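Local coordinates for protein putative NADH-depentdent flavin oxidoreductase (Cupriavidus metallidurans, PDB 5OCS) that binds FMN and probably uses NAD(P)H to reduce substrates, as an ene-reductase of the Old Yellow Enzyme family, at residues 148-153 / 198-203; 262-267 / 295-300; 342-347 / 362-367. One frame throughout, in Å; residues are numbered along the deposited sequence.

Contact 1 of 3, residues 148-153 / 198-203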
loop_
_atom_site.group_PDB
_atom_site.type_symbol
_atom_site.label_atom_id
_atom_site.label_comp_id
_atom_site.label_asym_id
_atom_site.label_seq_id
_atom_site.Cartn_x
_atom_site.Cartn_y
_atom_site.Cartn_z
ATOM N N LEU D 148 31.048 -7.655 -26.317
ATOM C CA LEU D 148 31.920 -7.308 -25.214
ATOM C C LEU D 148 33.349 -7.847 -25.417
ATOM O O LEU D 148 33.531 -8.981 -25.849
ATOM C CB LEU D 148 31.373 -7.856 -23.916
ATOM C CG LEU D 148 30.181 -7.070 -23.375
ATOM C CD1 LEU D 148 29.273 -7.953 -22.535
ATOM C CD2 LEU D 148 30.692 -5.872 -22.600
ATOM N N ASP D 149 34.330 -7.041 -25.033
ATOM C CA ASP D 149 35.729 -7.505 -24.945
ATOM C C ASP D 149 36.130 -7.786 -23.490
ATOM O O ASP D 149 35.297 -7.685 -22.549
ATOM C CB ASP D 149 36.657 -6.518 -25.647
ATOM C CG ASP D 149 36.635 -5.125 -25.050
ATOM O OD1 ASP D 149 36.165 -4.902 -23.908
ATOM O OD2 ASP D 149 37.130 -4.228 -25.726
ATOM N N LYS D 150 37.376 -8.196 -23.306
ATOM C CA LYS D 150 37.893 -8.513 -21.990
ATOM C C LYS D 150 37.674 -7.351 -21.025
ATOM O O LYS D 150 37.184 -7.561 -19.917
ATOM C CB LYS D 150 39.396 -8.944 -22.049
ATOM C CG LYS D 150 39.636 -10.458 -21.979
ATOM C CD LYS D 150 39.371 -11.228 -23.284
ATOM C CE LYS D 150 39.312 -12.769 -23.090
ATOM N NZ LYS D 150 38.219 -13.471 -23.865
ATOM N N ALA D 151 37.968 -6.132 -21.455
ATOM C CA ALA D 151 37.758 -4.962 -20.564
ATOM C C ALA D 151 36.273 -4.771 -20.217
ATOM O O ALA D 151 35.924 -4.447 -19.080
ATOM C CB ALA D 151 38.283 -3.723 -21.215
ATOM N N GLY D 152 35.405 -4.957 -21.206
ATOM C CA GLY D 152 33.953 -4.764 -20.995
ATOM C C GLY D 152 33.388 -5.773 -20.039
ATOM O O GLY D 152 32.527 -5.436 -19.225
ATOM N N MET D 153 33.860 -7.008 -20.128
ATOM C CA MET D 153 33.435 -8.056 -19.228
ATOM C C MET D 153 33.942 -7.805 -17.806
ATOM O O MET D 153 33.230 -8.088 -16.857
ATOM C CB MET D 153 33.845 -9.435 -19.737
ATOM C CG MET D 153 33.013 -9.788 -20.952
ATOM S SD MET D 153 33.463 -11.299 -21.785
ATOM C CE MET D 153 33.094 -12.577 -20.664
ATOM N N ASP D 198 35.485 -17.482 -28.357
ATOM C CA ASP D 198 36.499 -17.596 -27.316
ATOM C C ASP D 198 35.959 -18.514 -26.219
ATOM O O ASP D 198 34.958 -19.198 -26.464
ATOM C CB ASP D 198 36.926 -16.199 -26.837
ATOM C CG ASP D 198 35.806 -15.442 -26.095
ATOM O OD1 ASP D 198 34.655 -15.945 -25.980
ATOM O OD2 ASP D 198 36.076 -14.304 -25.693
ATOM N N GLU D 199 36.569 -18.495 -25.017
ATOM C CA GLU D 199 36.224 -19.407 -23.919
ATOM C C GLU D 199 34.844 -19.116 -23.290
ATOM O O GLU D 199 34.430 -19.809 -22.362
ATOM C CB GLU D 199 37.340 -19.426 -22.827
ATOM C CG GLU D 199 37.623 -18.156 -22.011
ATOM C CD GLU D 199 38.491 -17.092 -22.697
ATOM O OE1 GLU D 199 38.635 -17.095 -23.959
ATOM O OE2 GLU D 199 39.041 -16.211 -21.976
ATOM N N TYR D 200 34.175 -18.073 -23.792
ATOM C CA TYR D 200 32.853 -17.655 -23.299
ATOM C C TYR D 200 31.690 -18.000 -24.220
ATOM O O TYR D 200 30.565 -17.708 -23.862
ATOM C CB TYR D 200 32.853 -16.168 -22.964
ATOM C CG TYR D 200 33.715 -15.870 -21.773
ATOM C CD1 TYR D 200 33.289 -16.189 -20.479
ATOM C CD2 TYR D 200 34.979 -15.308 -21.933
ATOM C CE1 TYR D 200 34.131 -15.953 -19.379
ATOM C CE2 TYR D 200 35.797 -15.039 -20.853
ATOM C CZ TYR D 200 35.374 -15.378 -19.583
ATOM O OH TYR D 200 36.217 -15.104 -18.515
ATOM N N GLY D 201 31.946 -18.621 -25.373
ATOM C CA GLY D 201 30.865 -19.145 -26.230
ATOM C C GLY D 201 31.138 -20.545 -26.719
ATOM O O GLY D 201 32.234 -21.093 -26.491
ATOM N N GLY D 202 30.144 -21.134 -27.377
ATOM C CA GLY D 202 30.259 -22.495 -27.865
ATOM C C GLY D 202 29.649 -23.486 -26.929
ATOM O O GLY D 202 28.427 -23.588 -26.835
ATOM N N SER D 203 30.499 -24.262 -26.259
ATOM C CA SER D 203 30.067 -25.325 -25.382
ATOM C C SER D 203 29.252 -24.781 -24.206
ATOM O O SER D 203 29.344 -23.604 -23.878
ATOM C CB SER D 203 31.282 -26.061 -24.795
ATOM O OG SER D 203 32.057 -25.177 -23.963
#
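K150 and M153, both in the first turn of helix 150-169, reach across to the D198-Y200 bend with quite different chemistry. K150 is the longer arm. Its chain bends at chi2 and again at chi4, which brings NZ to 2.9 Å from D198 OD2 in a salt bridge. A second, weaker bond runs from K150 NZ to E199 OE2 at 3.4 Å, so one ammonium is shared by two carboxylates at the surface. The same NZ stands near the plane of the Y200 ring, at its edge. D198 has further duties: OD2 also pairs with R196, while OD1 accepts from Y200 N at 3.1 Å, from above the carboxylate plane, making an Asx turn within the type I beta turn 198-201.

M153 works on the ring itself. With chi3 turned to 67°, the methyl of M153 is set over the middle of the Y200 ring, M153 CE lying 3.4 Å from the centroid and 6° off the normal. M153 SD stays farther away, at 4.6 Å from that centroid, completing a Met-aromatic contact. Y200 OH is bonded to E213, which helps fix the ring beneath the methyl.

At the helix start, D149 is the N-cap and its OD1 accepts from G152 N. F188 of helix 184-189 and F210 of helix 204-221 close round M153 and Y200, joining the start of helix 150-169 to the loop that leads into helix 204-221.

Contact 2 of 3, residues 262-267 / 295-300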
loop_
_atom_site.group_PDB
_atom_site.type_symbol
_atom_site.label_atom_id
_atom_site.label_comp_id
_atom_site.label_asym_id
_atom_site.label_seq_id
_atom_site.Cartn_x
_atom_site.Cartn_y
_atom_site.Cartn_z
ATOM N N VAL D 262 18.081 -21.489 -6.010
ATOM C CA VAL D 262 17.884 -21.129 -7.412
ATOM C C VAL D 262 16.418 -20.721 -7.617
ATOM O O VAL D 262 15.484 -21.353 -7.095
ATOM C CB VAL D 262 18.356 -22.259 -8.373
ATOM C CG1 VAL D 262 17.516 -23.494 -8.204
ATOM C CG2 VAL D 262 18.297 -21.803 -9.830
ATOM N N HIS D 263 16.209 -19.624 -8.355
ATOM C CA HIS D 263 14.887 -19.125 -8.618
ATOM C C HIS D 263 14.602 -19.417 -10.077
ATOM O O HIS D 263 15.282 -18.873 -10.956
ATOM C CB HIS D 263 14.865 -17.617 -8.323
ATOM C CG HIS D 263 13.502 -17.003 -8.320
ATOM N ND1 HIS D 263 13.293 -15.688 -7.929
ATOM C CD2 HIS D 263 12.279 -17.501 -8.609
ATOM C CE1 HIS D 263 12.001 -15.411 -8.009
ATOM N NE2 HIS D 263 11.366 -16.484 -8.428
ATOM N N VAL D 264 13.608 -20.256 -10.327
ATOM C CA VAL D 264 13.398 -20.858 -11.657
ATOM C C VAL D 264 12.203 -20.188 -12.294
ATOM O O VAL D 264 11.097 -20.292 -11.773
ATOM C CB VAL D 264 13.156 -22.372 -11.548
ATOM C CG1 VAL D 264 12.858 -22.988 -12.906
ATOM C CG2 VAL D 264 14.343 -23.075 -10.866
ATOM N N SER D 265 12.412 -19.503 -13.424
ATOM C CA SER D 265 11.295 -18.942 -14.170
ATOM C C SER D 265 10.549 -20.045 -14.921
ATOM O O SER D 265 11.000 -21.180 -14.953
ATOM C CB SER D 265 11.767 -17.826 -15.089
ATOM O OG SER D 265 11.986 -16.646 -14.270
ATOM N N THR D 266 9.387 -19.737 -15.494
ATOM C CA THR D 266 8.486 -20.816 -15.923
ATOM C C THR D 266 8.891 -21.456 -17.224
ATOM O O THR D 266 8.249 -22.403 -17.634
ATOM C CB THR D 266 7.029 -20.342 -16.137
ATOM O OG1 THR D 266 6.987 -19.415 -17.226
ATOM C CG2 THR D 266 6.469 -19.675 -14.874
ATOM N N GLY D 267 9.864 -20.896 -17.922
ATOM C CA GLY D 267 10.215 -21.350 -19.259
ATOM C C GLY D 267 9.112 -21.130 -20.285
ATOM O O GLY D 267 9.106 -21.768 -21.345
ATOM N N LEU D 295 18.952 -27.869 -4.216
ATOM C CA LEU D 295 19.051 -26.506 -3.665
ATOM C C LEU D 295 17.645 -26.078 -3.229
ATOM O O LEU D 295 16.646 -26.529 -3.802
ATOM C CB LEU D 295 19.549 -25.493 -4.731
ATOM C CG LEU D 295 21.013 -25.155 -5.000
ATOM C CD1 LEU D 295 21.231 -24.316 -6.256
ATOM C CD2 LEU D 295 21.645 -24.487 -3.797
ATOM N N PRO D 296 17.531 -25.144 -2.269
ATOM C CA PRO D 296 16.252 -24.457 -2.069
ATOM C C PRO D 296 15.783 -23.851 -3.410
ATOM O O PRO D 296 16.568 -23.150 -4.057
ATOM C CB PRO D 296 16.621 -23.358 -1.066
ATOM C CG PRO D 296 17.688 -23.986 -0.253
ATOM C CD PRO D 296 18.501 -24.795 -1.215
ATOM N N THR D 297 14.582 -24.194 -3.835
ATOM C CA THR D 297 14.138 -23.910 -5.179
ATOM C C THR D 297 12.970 -22.974 -5.074
ATOM O O THR D 297 11.908 -23.326 -4.560
ATOM C CB THR D 297 13.748 -25.200 -5.906
ATOM O OG1 THR D 297 14.899 -26.049 -5.931
ATOM C CG2 THR D 297 13.278 -24.916 -7.294
ATOM N N MET D 298 13.162 -21.760 -5.553
ATOM C CA MET D 298 12.067 -20.813 -5.646
ATOM C C MET D 298 11.477 -20.917 -7.040
ATOM O O MET D 298 12.216 -20.949 -7.975
ATOM C CB MET D 298 12.534 -19.363 -5.458
ATOM C CG MET D 298 13.474 -19.090 -4.323
ATOM S SD MET D 298 13.688 -17.256 -4.196
ATOM C CE MET D 298 14.972 -17.171 -2.949
ATOM N N ALA D 299 10.171 -20.988 -7.169
ATOM C CA ALA D 299 9.530 -21.085 -8.447
ATOM C C ALA D 299 8.647 -19.874 -8.679
ATOM O O ALA D 299 7.855 -19.496 -7.806
ATOM C CB ALA D 299 8.681 -22.323 -8.505
ATOM N N VAL D 300 8.779 -19.290 -9.868
ATOM C CA VAL D 300 7.805 -18.293 -10.335
ATOM C C VAL D 300 6.481 -18.990 -10.448
ATOM O O VAL D 300 6.370 -20.046 -11.137
ATOM C CB VAL D 300 8.174 -17.736 -11.697
ATOM C CG1 VAL D 300 7.043 -16.846 -12.222
ATOM C CG2 VAL D 300 9.455 -16.929 -11.600
HETATM O O HOH W 1 8.537 -21.765 -12.293
#
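Four backbone hydrogen bonds join strand 262-265 to residues 296-300. V262 N gives to P296 O at 3.0 Å, and V262 O takes M298 N; two residues on, V264 N gives to M298 O at 2.8 Å and V264 O takes V300 N. The zigzag is that of a parallel pair, with V262, H263 and V264 level with T297, M298 and A299. Two CA-H...O contacts fill in between, the shorter from H263 CA to M298 O at 3.3 Å. Past the last bond, water 1 donates to both V264 O and V300 O, carrying the link to where the strands part.

These are neighbouring strands, sixth and seventh, of the eight-stranded parallel TIM barrel, and helix 284-293 lies in the crossover between them.

Among the side chains, H263 and M298 meet at about a right angle on one face of the sheet. M298 SD sits over the imidazole, 4.3 Å from the H263 centroid and offset toward the rim, and M298 CB lies 3.7 Å from H263 CD2. The ring is tethered at both nitrogens, ND1 to E176 and NE2 to S322, so its rotation is fixed. On the other face V262 CB packs against L295 CD1 at 4.1 Å, and V264 CG2 meets T297 CG2.

Toward the strand ends, V300 splits its branches: with CG1 anti to the backbone N (chi1 173°), CG2 is turned to touch both H263 NE2 and S265 OG, while V300 CG1 meets T266 CG2 at 3.9 Å. S265 OG is bonded to R231, an FMN-binding residue, and to a bound citrate, probably from the crystallisation liquor, which T266 OG1 also holds.

Contact 3 of 3, residues 342-347 / 362-367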
loop_
_atom_site.group_PDB
_atom_site.type_symbol
_atom_site.label_atom_id
_atom_site.label_comp_id
_atom_site.label_asym_id
_atom_site.label_seq_id
_atom_site.Cartn_x
_atom_site.Cartn_y
_atom_site.Cartn_z
ATOM N N GLY D 342 -6.111 -21.162 6.866
ATOM C CA GLY D 342 -6.075 -21.290 8.314
ATOM C C GLY D 342 -4.759 -20.919 8.979
ATOM O O GLY D 342 -4.433 -21.428 10.048
ATOM N N ALA D 343 -4.027 -19.969 8.402
ATOM C CA ALA D 343 -2.748 -19.562 8.934
ATOM C C ALA D 343 -2.836 -18.112 9.440
ATOM O O ALA D 343 -3.860 -17.472 9.354
ATOM C CB ALA D 343 -1.693 -19.672 7.838
ATOM N N SER D 344 -1.727 -17.608 9.931
ATOM C CA SER D 344 -1.682 -16.237 10.387
ATOM C C SER D 344 -0.501 -15.547 9.767
ATOM O O SER D 344 0.395 -16.179 9.221
ATOM C CB SER D 344 -1.726 -16.187 11.920
ATOM O OG SER D 344 -0.606 -16.764 12.537
ATOM N N VAL D 345 -0.526 -14.222 9.822
ATOM C CA VAL D 345 0.459 -13.409 9.142
ATOM C C VAL D 345 0.830 -12.259 10.058
ATOM O O VAL D 345 0.050 -11.887 10.926
ATOM C CB VAL D 345 -0.052 -12.759 7.836
ATOM C CG1 VAL D 345 0.078 -13.697 6.640
ATOM C CG2 VAL D 345 -1.479 -12.216 8.005
ATOM N N ASN D 346 2.012 -11.708 9.827
ATOM C CA ASN D 346 2.420 -10.444 10.426
ATOM C C ASN D 346 1.807 -9.304 9.670
ATOM O O ASN D 346 2.034 -9.176 8.479
ATOM C CB ASN D 346 3.915 -10.263 10.285
ATOM C CG ASN D 346 4.665 -11.118 11.210
ATOM O OD1 ASN D 346 4.721 -10.838 12.388
ATOM N ND2 ASN D 346 5.260 -12.186 10.688
ATOM N N ALA D 347 1.011 -8.500 10.352
ATOM C CA ALA D 347 0.419 -7.328 9.749
ATOM C C ALA D 347 0.787 -6.155 10.680
ATOM O O ALA D 347 0.940 -6.332 11.885
ATOM C CB ALA D 347 -1.101 -7.459 9.603
ATOM N N LEU D 362 -6.253 -13.960 12.597
ATOM C CA LEU D 362 -5.514 -13.841 11.324
ATOM C C LEU D 362 -4.163 -13.173 11.541
ATOM O O LEU D 362 -3.134 -13.563 10.936
ATOM C CB LEU D 362 -6.344 -13.077 10.283
ATOM C CG LEU D 362 -5.702 -12.904 8.900
ATOM C CD1 LEU D 362 -5.486 -14.284 8.290
ATOM C CD2 LEU D 362 -6.560 -12.076 7.972
ATOM N N PHE D 363 -4.167 -12.123 12.352
ATOM C CA PHE D 363 -2.974 -11.351 12.553
ATOM C C PHE D 363 -2.240 -11.795 13.811
ATOM O O PHE D 363 -2.820 -11.818 14.899
ATOM C CB PHE D 363 -3.325 -9.879 12.618
ATOM C CG PHE D 363 -4.019 -9.345 11.381
ATOM C CD1 PHE D 363 -3.603 -9.690 10.102
ATOM C CD2 PHE D 363 -5.033 -8.431 11.516
ATOM C CE1 PHE D 363 -4.205 -9.157 8.980
ATOM C CE2 PHE D 363 -5.661 -7.913 10.413
ATOM C CZ PHE D 363 -5.242 -8.265 9.142
ATOM N N LYS D 364 -0.955 -12.099 13.670
ATOM C CA LYS D 364 -0.153 -12.595 14.791
ATOM C C LYS D 364 -0.053 -11.566 15.912
ATOM O O LYS D 364 0.291 -10.401 15.666
ATOM C CB LYS D 364 1.250 -12.947 14.349
ATOM C CG LYS D 364 1.364 -14.064 13.332
ATOM C CD LYS D 364 2.824 -14.348 12.970
ATOM C CE LYS D 364 2.946 -15.381 11.853
ATOM N NZ LYS D 364 2.303 -16.670 12.215
ATOM N N ASP D 365 -0.399 -11.992 17.117
ATOM C CA ASP D 365 -0.239 -11.190 18.337
ATOM C C ASP D 365 -1.032 -9.873 18.376
ATOM O O ASP D 365 -0.663 -8.973 19.107
ATOM C CB ASP D 365 1.237 -10.909 18.606
ATOM C CG ASP D 365 2.081 -12.180 18.611
ATOM O OD1 ASP D 365 1.743 -13.145 19.331
ATOM O OD2 ASP D 365 3.068 -12.218 17.872
ATOM N N ALA D 366 -2.117 -9.778 17.615
ATOM C CA ALA D 366 -2.959 -8.549 17.596
ATOM C C ALA D 366 -3.679 -8.331 18.937
ATOM O O ALA D 366 -4.091 -9.286 19.588
ATOM C CB ALA D 366 -3.964 -8.593 16.467
ATOM N N HIS D 367 -3.792 -7.066 19.356
ATOM C CA HIS D 367 -4.498 -6.669 20.601
ATOM C C HIS D 367 -5.262 -5.396 20.292
ATOM O O HIS D 367 -4.830 -4.586 19.470
ATOM C CB HIS D 367 -3.534 -6.317 21.746
ATOM C CG HIS D 367 -2.439 -7.296 21.950
ATOM N ND1 HIS D 367 -2.669 -8.591 22.372
ATOM C CD2 HIS D 367 -1.096 -7.172 21.811
ATOM C CE1 HIS D 367 -1.514 -9.230 22.465
ATOM N NE2 HIS D 367 -0.545 -8.391 22.132
HETATM O O HOH W 2 0.749 -9.029 13.239
#
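A347 and V345 approach the ring of F363 from two sides. The methyl of A347 lies over one face: CB is 3.4 Å from F363 CD1 and 3.8 Å from the ring centroid, a CH-pi contact set 30° off the normal. V345 CG2 comes in at the edge, in the ring plane, 3.9 Å from F363 CD1. V345 CG1 stands beside the backbone N (chi1 -85°), which leaves CG2 between N and the carbonyl carbon, where it also faces L362. W335 of helix 333-341 meets F363 edge-to-face and touches V345 and A347 as well; A338 of that helix lies against V345 and L362. L362 in addition packs on Y329 of the second subunit.

Outside this apolar patch the backbones run alongside each other through a single bridge, V345 with F363. V345 N gives to L362 O at 2.9 Å, and V345 O receives K364 N at 2.9 Å with a nearly straight N-H...O angle of 171°. Water 2 extends the pairing, accepting from A347 N and donating to K364 O. A type II beta turn, F363 to A366, starts at the bridge residue and bends the chain aside.

At the polar edge, K364 lies along S344, extended until its last torsion bends and delivers NZ to S344 OG at 2.9 Å. The aliphatic part of K364 passes obliquely by the N346 amide, K364 CD 4.0 Å from N346 ND2.

The chemistry divides cleanly: F363 and L362 hold this part of the chain, probably within the enzyme's C-terminal extension, by apolar contacts, two backbone bonds set its register, and the lysine adds a probably charge-assisted hydrogen bond to the S344 hydroxyl at the partly exposed edge, so apolar burial and backbone pairing lie inside and the charged group outside.

How the contacts relate
From the N terminus, contact 1 closes first: the 44 residues between its segments run through helix 150-169, strand 175-179 and helix 184-189, and it ties the start of helix 150-169 to the loop before helix 204-221. Contact 2 follows, closing the loop from strand 262-265 to strand 297-300 about 10 Å from the centre of the chain, between neighbouring barrel strands. Contact 3 is last, returning 362-367 to 342-347 across a 14-residue loop after helix 333-341. The three stand in series, with no nesting or crossing. Contacts 1 and 3 lie on opposite sides of the chain's centre, their own centres about 51 Å apart, and contact 2 is about 27 and 28 Å from them, centre to centre.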